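Local coordinates for B-agarase (Saccharophagus degradans, PDB 4BQ2), which hydrolyses the beta-1,4 linkages of agarose as a family 50 glycoside hydrolase, acting as an exo-beta-agarase, at residues Q685-F693 and V738-R746; Y379-Y387 and Y395-R406. All coordinates share one frame; numbering follows the deposited sequence.

Interaction 1. Residues Q685-F693 and V738-R746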
loop_
_atom_site.group_PDB
_atom_site.type_symbol
_atom_site.label_atom_id
_atom_site.label_comp_id
_atom_site.label_asym_id
_atom_site.label_seq_id
_atom_site.Cartn_x
_atom_site.Cartn_y
_atom_site.Cartn_z
ATOM N N GLN A 685 -1.142 14.860 12.038
ATOM C CA GLN A 685 -1.948 15.544 13.068
ATOM C C GLN A 685 -3.055 14.649 13.551
ATOM O O GLN A 685 -3.366 14.618 14.750
ATOM C CB GLN A 685 -2.575 16.868 12.585
ATOM C CG GLN A 685 -3.154 17.731 13.728
ATOM C CD GLN A 685 -2.074 18.142 14.719
ATOM O OE1 GLN A 685 -1.004 18.561 14.315
ATOM N NE2 GLN A 685 -2.319 17.957 16.004
ATOM N N SER A 686 -3.676 13.942 12.607
ATOM C CA SER A 686 -4.752 13.020 12.910
ATOM C C SER A 686 -4.269 11.867 13.821
ATOM O O SER A 686 -4.993 11.425 14.746
ATOM C CB SER A 686 -5.303 12.459 11.584
ATOM O OG SER A 686 -6.522 11.808 11.789
ATOM N N VAL A 687 -3.079 11.338 13.529
ATOM C CA VAL A 687 -2.492 10.308 14.391
ATOM C C VAL A 687 -2.178 10.858 15.781
ATOM O O VAL A 687 -2.524 10.239 16.800
ATOM C CB VAL A 687 -1.233 9.674 13.768
ATOM C CG1 VAL A 687 -0.740 8.528 14.647
ATOM C CG2 VAL A 687 -1.558 9.156 12.358
ATOM N N ILE A 688 -1.483 11.993 15.806
ATOM C CA ILE A 688 -1.104 12.656 17.039
ATOM C C ILE A 688 -2.341 12.904 17.926
ATOM O O ILE A 688 -2.304 12.630 19.130
ATOM C CB ILE A 688 -0.339 13.952 16.730
ATOM C CG1 ILE A 688 1.047 13.616 16.159
ATOM C CG2 ILE A 688 -0.174 14.815 17.963
ATOM C CD1 ILE A 688 1.715 14.790 15.481
ATOM N N ASP A 689 -3.440 13.346 17.314
ATOM C CA ASP A 689 -4.686 13.602 18.045
ATOM C C ASP A 689 -5.466 12.365 18.540
ATOM O O ASP A 689 -6.448 12.527 19.255
ATOM C CB ASP A 689 -5.660 14.441 17.186
ATOM C CG ASP A 689 -5.153 15.859 16.921
ATOM O OD1 ASP A 689 -4.152 16.263 17.526
ATOM O OD2 ASP A 689 -5.757 16.560 16.079
ATOM N N ASN A 690 -5.123 11.170 18.061
ATOM C CA ASN A 690 -5.866 9.983 18.434
ATOM C C ASN A 690 -5.152 9.340 19.647
ATOM O O ASN A 690 -3.996 8.956 19.540
ATOM C CB ASN A 690 -5.980 9.021 17.235
ATOM C CG ASN A 690 -6.866 7.835 17.544
ATOM O OD1 ASN A 690 -6.652 7.171 18.559
ATOM N ND2 ASN A 690 -7.886 7.577 16.705
ATOM N N PRO A 691 -5.831 9.257 20.807
ATOM C CA PRO A 691 -5.166 8.792 22.031
ATOM C C PRO A 691 -4.736 7.319 22.007
ATOM O O PRO A 691 -3.977 6.908 22.877
ATOM C CB PRO A 691 -6.224 9.034 23.125
ATOM C CG PRO A 691 -7.528 9.100 22.414
ATOM C CD PRO A 691 -7.241 9.630 21.035
ATOM N N TYR A 692 -5.229 6.532 21.047
ATOM C CA TYR A 692 -4.859 5.123 20.916
ATOM C C TYR A 692 -3.568 4.856 20.143
ATOM O O TYR A 692 -3.003 3.768 20.259
ATOM C CB TYR A 692 -6.047 4.311 20.365
ATOM C CG TYR A 692 -7.206 4.510 21.323
ATOM C CD1 TYR A 692 -7.190 3.886 22.566
ATOM C CD2 TYR A 692 -8.246 5.422 21.038
ATOM C CE1 TYR A 692 -8.207 4.106 23.498
ATOM C CE2 TYR A 692 -9.283 5.645 21.966
ATOM C CZ TYR A 692 -9.236 4.992 23.191
ATOM O OH TYR A 692 -10.225 5.175 24.121
ATOM N N PHE A 693 -3.084 5.835 19.377
ATOM C CA PHE A 693 -1.903 5.575 18.531
ATOM C C PHE A 693 -0.618 5.955 19.189
ATOM O O PHE A 693 -0.509 7.042 19.739
ATOM C CB PHE A 693 -2.054 6.241 17.141
ATOM C CG PHE A 693 -2.960 5.461 16.261
ATOM C CD1 PHE A 693 -2.470 4.376 15.536
ATOM C CD2 PHE A 693 -4.314 5.751 16.204
ATOM C CE1 PHE A 693 -3.306 3.604 14.739
ATOM C CE2 PHE A 693 -5.160 4.992 15.395
ATOM C CZ PHE A 693 -4.660 3.914 14.667
ATOM N N VAL A 738 6.336 18.103 11.936
ATOM C CA VAL A 738 5.592 17.146 12.748
ATOM C C VAL A 738 6.466 16.604 13.873
ATOM O O VAL A 738 6.030 16.532 15.051
ATOM C CB VAL A 738 5.097 15.966 11.867
ATOM C CG1 VAL A 738 4.588 14.801 12.746
ATOM C CG2 VAL A 738 3.984 16.441 10.918
ATOM N N ASN A 739 7.690 16.197 13.512
ATOM C CA ASN A 739 8.580 15.578 14.485
ATOM C C ASN A 739 9.022 16.540 15.598
ATOM O O ASN A 739 9.317 16.114 16.724
ATOM C CB ASN A 739 9.803 14.979 13.780
ATOM C CG ASN A 739 9.475 13.697 13.025
ATOM O OD1 ASN A 739 8.488 13.019 13.331
ATOM N ND2 ASN A 739 10.302 13.368 12.018
ATOM N N ALA A 740 9.073 17.832 15.296
ATOM C CA ALA A 740 9.449 18.805 16.328
ATOM C C ALA A 740 8.347 18.982 17.379
ATOM O O ALA A 740 8.612 19.514 18.462
ATOM C CB ALA A 740 9.895 20.142 15.720
ATOM N N LYS A 741 7.137 18.488 17.091
ATOM C CA LYS A 741 6.003 18.680 17.980
ATOM C C LYS A 741 5.275 17.412 18.458
ATOM O O LYS A 741 4.317 17.518 19.229
ATOM C CB LYS A 741 5.007 19.648 17.325
ATOM C CG LYS A 741 4.069 19.011 16.308
ATOM C CD LYS A 741 3.386 20.134 15.532
ATOM C CE LYS A 741 2.011 19.716 15.066
ATOM N NZ LYS A 741 1.416 20.741 14.161
ATOM N N ILE A 742 5.705 16.220 18.022
ATOM C CA ILE A 742 5.032 15.002 18.436
ATOM C C ILE A 742 4.913 14.911 19.980
ATOM O O ILE A 742 3.895 14.477 20.486
ATOM C CB ILE A 742 5.678 13.683 17.880
ATOM C CG1 ILE A 742 7.189 13.619 18.149
ATOM C CG2 ILE A 742 5.337 13.475 16.399
ATOM C CD1 ILE A 742 7.873 12.348 17.640
ATOM N N TYR A 743 5.932 15.339 20.712
ATOM C CA TYR A 743 5.905 15.105 22.173
ATOM C C TYR A 743 5.143 16.187 22.947
ATOM O O TYR A 743 4.344 15.862 23.854
ATOM C CB TYR A 743 7.322 14.945 22.722
ATOM C CG TYR A 743 7.985 13.627 22.316
ATOM C CD1 TYR A 743 7.465 12.407 22.747
ATOM C CD2 TYR A 743 9.141 13.616 21.525
ATOM C CE1 TYR A 743 8.069 11.193 22.400
ATOM C CE2 TYR A 743 9.749 12.419 21.173
ATOM C CZ TYR A 743 9.202 11.211 21.602
ATOM O OH TYR A 743 9.817 10.057 21.255
ATOM N N THR A 744 5.402 17.446 22.602
ATOM C CA THR A 744 4.658 18.575 23.170
ATOM C C THR A 744 3.161 18.430 22.920
ATOM O O THR A 744 2.365 18.613 23.843
ATOM C CB THR A 744 5.177 19.927 22.665
ATOM O OG1 THR A 744 5.215 19.902 21.238
ATOM C CG2 THR A 744 6.578 20.160 23.162
ATOM N N GLU A 745 2.767 18.048 21.703
ATOM C CA GLU A 745 1.362 17.698 21.449
ATOM C C GLU A 745 0.820 16.602 22.365
ATOM O O GLU A 745 -0.173 16.808 23.046
ATOM C CB GLU A 745 1.125 17.290 19.997
ATOM C CG GLU A 745 1.439 18.367 18.978
ATOM C CD GLU A 745 0.322 19.369 18.803
ATOM O OE1 GLU A 745 -0.758 18.987 18.306
ATOM O OE2 GLU A 745 0.542 20.547 19.133
ATOM N N ARG A 746 1.459 15.434 22.381
ATOM C CA ARG A 746 0.905 14.281 23.094
ATOM C C ARG A 746 0.914 14.511 24.596
ATOM O O ARG A 746 0.020 14.079 25.317
ATOM C CB ARG A 746 1.745 13.012 22.840
ATOM C CG ARG A 746 1.813 12.498 21.417
ATOM C CD ARG A 746 0.509 11.906 20.945
ATOM N NE ARG A 746 0.133 10.666 21.623
ATOM C CZ ARG A 746 -0.868 9.898 21.211
ATOM N NH1 ARG A 746 -1.568 10.238 20.129
ATOM N NH2 ARG A 746 -1.187 8.794 21.877
HETATM O O HOH W 1 -2.300 14.604 21.467
#
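Where helix 673-688 runs out into a turn that leads to strand 693-699, R746 from the C-terminal helix 742-746 pushes its guanidinium in among the carbonyls of the helix end and the turn. Its NH1 grips two of them: I688 O at 2.7 Å, through a bond bent to 134° at the hydrogen, and N690 O at 2.8 Å, in a straighter one of 163°. N690 O lies close to the guanidinium plane, while I688 O is tilted from it. N690 O also accepts F693 N, closing the type I turn N690-F693, and the two donors reach it from opposite faces of its plane. F693 O sits over one face of the guanidinium, and W271 O takes a hydrogen bond from NH2. Bends at chi2 and chi3 fold the R746 chain back to this position. A water donates to I688 O and, weakly, to E745 O.

Beside the arginine, I688 is a knob in the hole formed by V738, I742, E745 and R746. Its CD1 touches V738 CG1 and I742 CG2, while its CG2 lies 3.5 Å from E745 CB. At the outer edge, Q685 NE2 donates to E745 OE1 at 3.0 Å, nearly along the C-O axis of the carboxylate, whose plane stands 89° from that of the amide. The same nitrogen donates to D689 OD1, so one amide bridges two acidic groups that would otherwise probably repel. K741 NZ adds a weak bond to Q685 OE1. The arrangement is an alpha-to-beta connection, from helix 673-688 to strand 693-699 of the sheet, clasped by the C-terminal helix 742-746.

Interaction 2. Residues Y379-Y387 and Y395-R406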
loop_
_atom_site.group_PDB
_atom_site.type_symbol
_atom_site.label_atom_id
_atom_site.label_comp_id
_atom_site.label_asym_id
_atom_site.label_seq_id
_atom_site.Cartn_x
_atom_site.Cartn_y
_atom_site.Cartn_z
ATOM N N TYR A 379 18.331 2.981 -8.494
ATOM C CA TYR A 379 18.649 3.607 -7.187
ATOM C C TYR A 379 20.012 3.116 -6.659
ATOM O O TYR A 379 20.869 3.914 -6.274
ATOM C CB TYR A 379 17.520 3.340 -6.160
ATOM C CG TYR A 379 17.726 4.007 -4.814
ATOM C CD1 TYR A 379 17.336 5.319 -4.598
ATOM C CD2 TYR A 379 18.313 3.315 -3.750
ATOM C CE1 TYR A 379 17.523 5.937 -3.369
ATOM C CE2 TYR A 379 18.509 3.926 -2.514
ATOM C CZ TYR A 379 18.114 5.239 -2.337
ATOM O OH TYR A 379 18.308 5.839 -1.115
ATOM N N SER A 380 20.214 1.806 -6.642
ATOM C CA SER A 380 21.495 1.240 -6.190
ATOM C C SER A 380 22.674 1.763 -7.039
ATOM O O SER A 380 23.727 2.175 -6.491
ATOM C CB SER A 380 21.434 -0.289 -6.200
ATOM O OG SER A 380 22.569 -0.843 -5.559
ATOM N N ALA A 381 22.468 1.816 -8.358
ATOM C CA ALA A 381 23.472 2.339 -9.277
ATOM C C ALA A 381 23.764 3.796 -8.927
ATOM O O ALA A 381 24.908 4.204 -8.900
ATOM C CB ALA A 381 23.008 2.177 -10.740
ATOM N N ASN A 382 22.733 4.571 -8.605
ATOM C CA ASN A 382 22.942 5.972 -8.256
ATOM C C ASN A 382 23.688 6.132 -6.926
ATOM O O ASN A 382 24.422 7.104 -6.749
ATOM C CB ASN A 382 21.604 6.757 -8.273
ATOM C CG ASN A 382 21.045 6.935 -9.686
ATOM O OD1 ASN A 382 21.812 7.009 -10.667
ATOM N ND2 ASN A 382 19.710 6.987 -9.810
ATOM N N LEU A 383 23.486 5.203 -5.984
ATOM C CA LEU A 383 24.314 5.219 -4.777
ATOM C C LEU A 383 25.799 5.069 -5.167
ATOM O O LEU A 383 26.646 5.803 -4.667
ATOM C CB LEU A 383 23.928 4.112 -3.811
ATOM C CG LEU A 383 22.499 4.188 -3.241
ATOM C CD1 LEU A 383 22.332 3.063 -2.243
ATOM C CD2 LEU A 383 22.221 5.540 -2.588
ATOM N N GLU A 384 26.108 4.142 -6.075
ATOM C CA GLU A 384 27.511 4.008 -6.489
ATOM C C GLU A 384 27.973 5.276 -7.199
ATOM O O GLU A 384 29.083 5.797 -6.920
ATOM C CB GLU A 384 27.757 2.781 -7.362
ATOM C CG GLU A 384 29.252 2.543 -7.594
ATOM C CD GLU A 384 29.543 1.268 -8.354
ATOM O OE1 GLU A 384 28.712 0.344 -8.362
ATOM O OE2 GLU A 384 30.626 1.197 -8.956
ATOM N N ARG A 385 27.121 5.820 -8.071
ATOM C CA ARG A 385 27.476 7.066 -8.761
ATOM C C ARG A 385 27.760 8.186 -7.788
ATOM O O ARG A 385 28.712 8.945 -7.989
ATOM C CB ARG A 385 26.360 7.533 -9.700
ATOM C CG ARG A 385 26.229 6.691 -10.975
ATOM C CD ARG A 385 25.122 7.303 -11.842
ATOM N NE ARG A 385 25.074 6.734 -13.185
ATOM C CZ ARG A 385 24.082 6.005 -13.697
ATOM N NH1 ARG A 385 23.008 5.700 -12.984
ATOM N NH2 ARG A 385 24.167 5.565 -14.953
ATOM N N LYS A 386 26.938 8.318 -6.744
ATOM C CA LYS A 386 27.105 9.410 -5.754
ATOM C C LYS A 386 28.285 9.265 -4.821
ATOM O O LYS A 386 28.983 10.257 -4.534
ATOM C CB LYS A 386 25.870 9.553 -4.853
ATOM C CG LYS A 386 24.717 10.330 -5.455
ATOM C CD LYS A 386 23.503 10.403 -4.512
ATOM C CE LYS A 386 23.775 11.224 -3.263
ATOM N NZ LYS A 386 22.505 11.633 -2.569
ATOM N N TYR A 387 28.477 8.049 -4.314
ATOM C CA TYR A 387 29.406 7.850 -3.209
ATOM C C TYR A 387 30.677 7.157 -3.611
ATOM O O TYR A 387 31.637 7.144 -2.832
ATOM C CB TYR A 387 28.729 7.109 -2.031
ATOM C CG TYR A 387 27.533 7.857 -1.461
ATOM C CD1 TYR A 387 27.625 9.198 -1.119
ATOM C CD2 TYR A 387 26.320 7.212 -1.244
ATOM C CE1 TYR A 387 26.534 9.898 -0.593
ATOM C CE2 TYR A 387 25.214 7.901 -0.729
ATOM C CZ TYR A 387 25.350 9.249 -0.391
ATOM O OH TYR A 387 24.299 9.930 0.136
ATOM N N TYR A 395 29.791 2.233 -1.058
ATOM C CA TYR A 395 28.598 3.132 -1.210
ATOM C C TYR A 395 27.393 2.661 -0.365
ATOM O O TYR A 395 26.533 3.465 -0.010
ATOM C CB TYR A 395 28.164 3.324 -2.684
ATOM C CG TYR A 395 28.034 2.010 -3.404
ATOM C CD1 TYR A 395 29.146 1.430 -4.010
ATOM C CD2 TYR A 395 26.820 1.326 -3.449
ATOM C CE1 TYR A 395 29.063 0.182 -4.628
ATOM C CE2 TYR A 395 26.727 0.090 -4.095
ATOM C CZ TYR A 395 27.851 -0.462 -4.666
ATOM O OH TYR A 395 27.795 -1.676 -5.294
ATOM N N LEU A 396 27.330 1.361 -0.080
ATOM C CA LEU A 396 26.241 0.819 0.780
ATOM C C LEU A 396 26.450 1.241 2.225
ATOM O O LEU A 396 25.506 1.642 2.903
ATOM C CB LEU A 396 26.148 -0.706 0.688
ATOM C CG LEU A 396 25.943 -1.196 -0.734
ATOM C CD1 LEU A 396 26.213 -2.689 -0.769
ATOM C CD2 LEU A 396 24.518 -0.885 -1.209
ATOM N N ASP A 397 27.685 1.123 2.724
ATOM C CA ASP A 397 27.964 1.599 4.060
ATOM C C ASP A 397 27.708 3.114 4.174
ATOM O O ASP A 397 27.132 3.566 5.162
ATOM C CB ASP A 397 29.394 1.264 4.482
ATOM C CG ASP A 397 29.619 -0.231 4.595
ATOM O OD1 ASP A 397 28.640 -0.992 4.821
ATOM O OD2 ASP A 397 30.767 -0.647 4.430
ATOM N N LYS A 398 28.141 3.883 3.164
ATOM C CA LYS A 398 27.874 5.325 3.158
ATOM C C LYS A 398 26.367 5.606 3.093
ATOM O O LYS A 398 25.853 6.501 3.798
ATOM C CB LYS A 398 28.522 5.991 1.941
ATOM C CG LYS A 398 28.278 7.497 1.911
ATOM C CD LYS A 398 29.032 8.235 3.011
ATOM C CE LYS A 398 29.218 9.738 2.711
ATOM N NZ LYS A 398 29.875 10.350 3.903
ATOM N N TRP A 399 25.652 4.833 2.270
ATOM C CA TRP A 399 24.184 5.000 2.220
ATOM C C TRP A 399 23.577 4.788 3.629
ATOM O O TRP A 399 22.737 5.570 4.067
ATOM C CB TRP A 399 23.577 4.032 1.188
ATOM C CG TRP A 399 22.060 3.987 1.200
ATOM C CD1 TRP A 399 21.185 4.980 0.814
ATOM C CD2 TRP A 399 21.265 2.884 1.606
ATOM N NE1 TRP A 399 19.879 4.537 0.961
ATOM C CE2 TRP A 399 19.902 3.259 1.448
ATOM C CE3 TRP A 399 21.564 1.613 2.105
ATOM C CZ2 TRP A 399 18.850 2.398 1.765
ATOM C CZ3 TRP A 399 20.516 0.754 2.442
ATOM C CH2 TRP A 399 19.161 1.164 2.254
ATOM N N ARG A 400 24.018 3.745 4.330
ATOM C CA ARG A 400 23.476 3.461 5.674
ATOM C C ARG A 400 23.775 4.593 6.672
ATOM O O ARG A 400 22.901 4.999 7.450
ATOM C CB ARG A 400 23.939 2.081 6.188
ATOM C CG ARG A 400 23.472 0.926 5.292
ATOM C CD ARG A 400 23.680 -0.459 5.903
ATOM N NE ARG A 400 24.055 -1.423 4.869
ATOM C CZ ARG A 400 25.275 -1.937 4.733
ATOM N NH1 ARG A 400 26.233 -1.625 5.597
ATOM N NH2 ARG A 400 25.531 -2.786 3.760
ATOM N N GLU A 401 24.996 5.125 6.620
ATOM C CA GLU A 401 25.385 6.219 7.513
ATOM C C GLU A 401 24.596 7.480 7.220
ATOM O O GLU A 401 24.057 8.095 8.134
ATOM C CB GLU A 401 26.886 6.526 7.420
ATOM C CG GLU A 401 27.263 7.686 8.336
ATOM C CD GLU A 401 28.758 7.897 8.426
ATOM O OE1 GLU A 401 29.452 6.969 8.868
ATOM O OE2 GLU A 401 29.215 8.997 8.062
ATOM N N VAL A 402 24.530 7.867 5.938
ATOM C CA VAL A 402 23.741 9.027 5.534
ATOM C C VAL A 402 22.247 8.820 5.869
ATOM O O VAL A 402 21.572 9.753 6.263
ATOM C CB VAL A 402 23.909 9.275 3.993
ATOM C CG1 VAL A 402 22.896 10.275 3.473
ATOM C CG2 VAL A 402 25.336 9.758 3.687
ATOM N N THR A 403 21.725 7.609 5.677
ATOM C CA THR A 403 20.315 7.333 6.000
ATOM C C THR A 403 20.025 7.600 7.496
ATOM O O THR A 403 19.072 8.283 7.841
ATOM C CB THR A 403 19.952 5.881 5.613
ATOM O OG1 THR A 403 19.949 5.808 4.171
ATOM C CG2 THR A 403 18.578 5.451 6.176
ATOM N N VAL A 404 20.846 7.046 8.374
ATOM C CA VAL A 404 20.684 7.316 9.818
ATOM C C VAL A 404 20.836 8.833 10.096
ATOM O O VAL A 404 20.016 9.436 10.805
ATOM C CB VAL A 404 21.677 6.475 10.695
ATOM C CG1 VAL A 404 21.585 6.859 12.152
ATOM C CG2 VAL A 404 21.375 4.996 10.572
ATOM N N ASP A 405 21.839 9.466 9.491
ATOM C CA ASP A 405 22.035 10.921 9.686
ATOM C C ASP A 405 20.807 11.709 9.213
ATOM O O ASP A 405 20.420 12.676 9.856
ATOM C CB ASP A 405 23.279 11.424 8.934
ATOM C CG ASP A 405 24.597 11.033 9.634
ATOM O OD1 ASP A 405 24.581 10.484 10.791
ATOM O OD2 ASP A 405 25.658 11.278 9.030
ATOM N N ARG A 406 20.223 11.307 8.077
ATOM C CA ARG A 406 18.992 11.955 7.589
ATOM C C ARG A 406 17.883 11.762 8.612
ATOM O O ARG A 406 17.229 12.709 8.983
ATOM C CB ARG A 406 18.514 11.321 6.283
ATOM C CG ARG A 406 19.357 11.705 5.073
ATOM C CD ARG A 406 19.099 10.753 3.919
ATOM N NE ARG A 406 19.483 11.363 2.634
ATOM C CZ ARG A 406 19.517 10.719 1.476
ATOM N NH1 ARG A 406 19.164 9.416 1.385
ATOM N NH2 ARG A 406 19.910 11.391 0.400
#
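L383 and W399 form the apolar centre, with L383 CD1 over one face of the indole, 3.6 Å from W399 CG; T403 OG1 covers the opposite face. Next to them the Y395 ring lies against helix 378-387, one face toward E384: E384 CB stands 3.9 Å from its centroid, almost on the ring normal, and L383 CB touches Y395 CD2. Y395 CG is held between its backbone N and carbonyl carbon, which lays the ring against E384. The extended E384 chain carries its carboxylate nearly parallel to the ring, with OE1 hydrogen-bonded to H358.

Y387 is clasped on both faces, by K386 CB and by K398 CG, the latter 3.5 Å from the ring centroid. Farther along this ring, Y387 OH meets the methyls of V402, CG1 at 3.6 Å. The Y379 ring turns its edge to the indole face in an offset edge-to-face pair, planes at 80°, and W399 NE1 donates to Y379 OH at 2.9 Å. That bond is bent, 131° at the hydrogen, with the oxygen tilted from the indole plane.

At the polar edge K386 NZ and R406 NH2 approach to 4.0 Å around the carboxylate of D725, which bridges them: NZ pairs with OD2 and R406 NH1 with OD1. E232 takes R406 NE. This is an orthogonal pair of consecutive helices, crossing at 92° on an aromatic-rich interface.

From the N terminus, the chain first closes interaction 2, where a six-residue loop joins helix 378-387 to helix 394-410. Interaction 1 comes much later and closes a longer excursion: 44 residues lie between its two segments, including most of strand 693-699 and most of helix 729-739. The two contacts are in series, neither nested nor crossed, with centres about 31 Å apart and nearest atoms about 8 Å apart. Interaction 2 binds successive helices into a corner; interaction 1 ties the C-terminal helix to the helix-to-strand turn entering the sheet that holds strands 280-287 and 693-699. N739, in segment 738-746 of interaction 1, donates from ND2 to W410 O at the end of helix 394-410, linking the two regions.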